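DegQ (PDB 3PV2) probably cleaves misfolded proteins as a trypsin-like serine protease of the HtrA family, coupling proteolysis to chaperone activity inside large twelve-subunit assemblies. Local coordinates at residues Leu327-Val333 with Leu346-Asp352. Residues are numbered along the deposited sequence; the frame is centred on the assembly and turned at random.
Sequences LRVGSTV and LSAVVTD
Val350 is buried beneath the turn Arg328-Ser331, and its backbone and side chain hold it. Its N donates to Ser331 O at 3.0 Å and its O accepts from Gly330 N at 2.9 Å, the latter donor lying 33° out of the carbonyl plane. With CG1 anti to the backbone N (chi1 178°), that methyl reaches Val329 CA, while CG2 turns to Val333 CG1, 3.8 Å away, the two side chains crossing at about a right angle. A compact branched residue fits between turn and strand. Val329, at the corner of the type II turn, lays CG1 4.0 Å from Asp352 CB; the carboxylate of Asp352 caps helix 353-362 through Ser355 N with one oxygen and hydrogen-bonds His256 with the other. Gly330 suits the next corner because its positive phi (92°) would press a side chain against the preceding carbonyl. Val333 continues the pairing: its N lies 2.7 Å from Ala348 O, and Ala348 N returns a bond to Val333 O. The side chain of Val333 shares a sheet face with Ala348, where both touch Met260, and small Ala348 also packs on helix 294-298. This is the open end of an antiparallel beta hairpin, strands 332-339 and 342-349, in a PDZ domain.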
loop_
_atom_site.group_PDB
_atom_site.type_symbol
_atom_site.label_atom_id
_atom_site.label_comp_id
_atom_site.label_asym_id
_atom_site.label_seq_id
_atom_site.Cartn_x
_atom_site.Cartn_y
_atom_site.Cartn_z
ATOM N N LEU B 327 -7.358 -56.636 -7.758
ATOM C CA LEU B 327 -7.989 -57.773 -8.428
ATOM C C LEU B 327 -8.823 -57.235 -9.573
ATOM O O LEU B 327 -9.283 -56.099 -9.568
ATOM C CB LEU B 327 -8.872 -58.585 -7.471
ATOM C CG LEU B 327 -8.200 -59.517 -6.449
ATOM C CD1 LEU B 327 -6.720 -59.233 -6.290
ATOM C CD2 LEU B 327 -8.946 -59.423 -5.166
ATOM N N ARG B 328 -9.039 -58.098 -10.539
ATOM C CA ARG B 328 -9.742 -57.719 -11.739
ATOM C C ARG B 328 -11.242 -57.883 -11.606
ATOM O O ARG B 328 -11.721 -58.906 -11.115
ATOM C CB ARG B 328 -9.232 -58.585 -12.903
ATOM C CG ARG B 328 -7.880 -58.108 -13.453
ATOM C CD ARG B 328 -8.103 -57.541 -14.823
ATOM N NE ARG B 328 -7.532 -56.227 -14.993
ATOM C CZ ARG B 328 -7.883 -55.418 -15.977
ATOM N NH1 ARG B 328 -8.788 -55.809 -16.862
ATOM N NH2 ARG B 328 -7.333 -54.220 -16.070
ATOM N N VAL B 329 -11.977 -56.906 -12.123
ATOM C CA VAL B 329 -13.415 -57.031 -12.236
ATOM C C VAL B 329 -13.642 -58.404 -12.821
ATOM O O VAL B 329 -12.920 -58.809 -13.690
ATOM C CB VAL B 329 -14.028 -55.937 -13.153
ATOM C CG1 VAL B 329 -15.507 -56.290 -13.551
ATOM C CG2 VAL B 329 -13.924 -54.537 -12.488
ATOM N N GLY B 330 -14.631 -59.129 -12.336
ATOM C CA GLY B 330 -14.842 -60.501 -12.728
ATOM C C GLY B 330 -14.166 -61.536 -11.864
ATOM O O GLY B 330 -14.646 -62.667 -11.814
ATOM N N SER B 331 -13.039 -61.220 -11.204
ATOM C CA SER B 331 -12.364 -62.276 -10.421
ATOM C C SER B 331 -13.104 -62.752 -9.190
ATOM O O SER B 331 -13.769 -61.980 -8.477
ATOM C CB SER B 331 -10.921 -61.982 -10.034
ATOM O OG SER B 331 -10.612 -60.632 -9.959
ATOM N N THR B 332 -12.988 -64.059 -8.974
ATOM C CA THR B 332 -13.486 -64.704 -7.786
ATOM C C THR B 332 -12.370 -64.544 -6.756
ATOM O O THR B 332 -11.174 -64.710 -7.068
ATOM C CB THR B 332 -13.925 -66.147 -8.079
ATOM O OG1 THR B 332 -15.187 -66.116 -8.755
ATOM C CG2 THR B 332 -14.071 -66.999 -6.809
ATOM N N VAL B 333 -12.755 -64.091 -5.559
ATOM C CA VAL B 333 -11.821 -64.004 -4.461
ATOM C C VAL B 333 -12.267 -64.794 -3.232
ATOM O O VAL B 333 -13.459 -64.784 -2.855
ATOM C CB VAL B 333 -11.442 -62.541 -4.090
ATOM C CG1 VAL B 333 -12.435 -61.544 -4.619
ATOM C CG2 VAL B 333 -11.228 -62.411 -2.628
ATOM N N LEU B 346 -15.312 -67.795 2.614
ATOM C CA LEU B 346 -16.284 -67.152 1.756
ATOM C C LEU B 346 -15.698 -66.884 0.392
ATOM O O LEU B 346 -14.458 -66.764 0.222
ATOM C CB LEU B 346 -16.725 -65.828 2.362
ATOM C CG LEU B 346 -17.175 -65.860 3.828
ATOM C CD1 LEU B 346 -17.280 -64.425 4.345
ATOM C CD2 LEU B 346 -18.474 -66.696 4.066
ATOM N N SER B 347 -16.610 -66.702 -0.551
ATOM C CA SER B 347 -16.247 -66.424 -1.925
ATOM C C SER B 347 -17.064 -65.253 -2.501
ATOM O O SER B 347 -18.292 -65.277 -2.512
ATOM C CB SER B 347 -16.476 -67.677 -2.804
ATOM O OG SER B 347 -15.828 -67.463 -4.050
ATOM N N ALA B 348 -16.338 -64.244 -2.958
ATOM C CA ALA B 348 -16.915 -63.032 -3.477
ATOM C C ALA B 348 -16.421 -62.768 -4.927
ATOM O O ALA B 348 -15.310 -63.132 -5.303
ATOM C CB ALA B 348 -16.584 -61.866 -2.562
ATOM N N VAL B 349 -17.275 -62.146 -5.737
ATOM C CA VAL B 349 -16.913 -61.761 -7.123
ATOM C C VAL B 349 -16.753 -60.235 -7.240
ATOM O O VAL B 349 -17.660 -59.523 -6.913
ATOM C CB VAL B 349 -17.928 -62.360 -8.148
ATOM C CG1 VAL B 349 -17.600 -61.922 -9.601
ATOM C CG2 VAL B 349 -17.897 -63.906 -8.103
ATOM N N VAL B 350 -15.583 -59.744 -7.624
ATOM C CA VAL B 350 -15.347 -58.320 -7.751
ATOM C C VAL B 350 -16.157 -57.782 -8.916
ATOM O O VAL B 350 -16.170 -58.406 -9.975
ATOM C CB VAL B 350 -13.888 -58.023 -8.094
ATOM C CG1 VAL B 350 -13.665 -56.518 -8.285
ATOM C CG2 VAL B 350 -12.926 -58.590 -7.026
ATOM N N THR B 351 -16.820 -56.649 -8.726
ATOM C CA THR B 351 -17.629 -56.065 -9.764
ATOM C C THR B 351 -17.120 -54.705 -10.171
ATOM O O THR B 351 -16.352 -54.042 -9.445
ATOM C CB THR B 351 -19.145 -55.927 -9.372
ATOM O OG1 THR B 351 -19.295 -55.174 -8.156
ATOM C CG2 THR B 351 -19.766 -57.296 -9.216
ATOM N N ASP B 352 -17.587 -54.292 -11.342
ATOM C CA ASP B 352 -17.327 -52.970 -11.860
ATOM C C ASP B 352 -18.125 -51.943 -11.063
ATOM O O ASP B 352 -19.310 -52.147 -10.819
ATOM C CB ASP B 352 -17.681 -52.883 -13.349
ATOM C CG ASP B 352 -17.203 -51.587 -13.957
ATOM O OD1 ASP B 352 -18.030 -50.668 -14.138
ATOM O OD2 ASP B 352 -15.979 -51.472 -14.195
#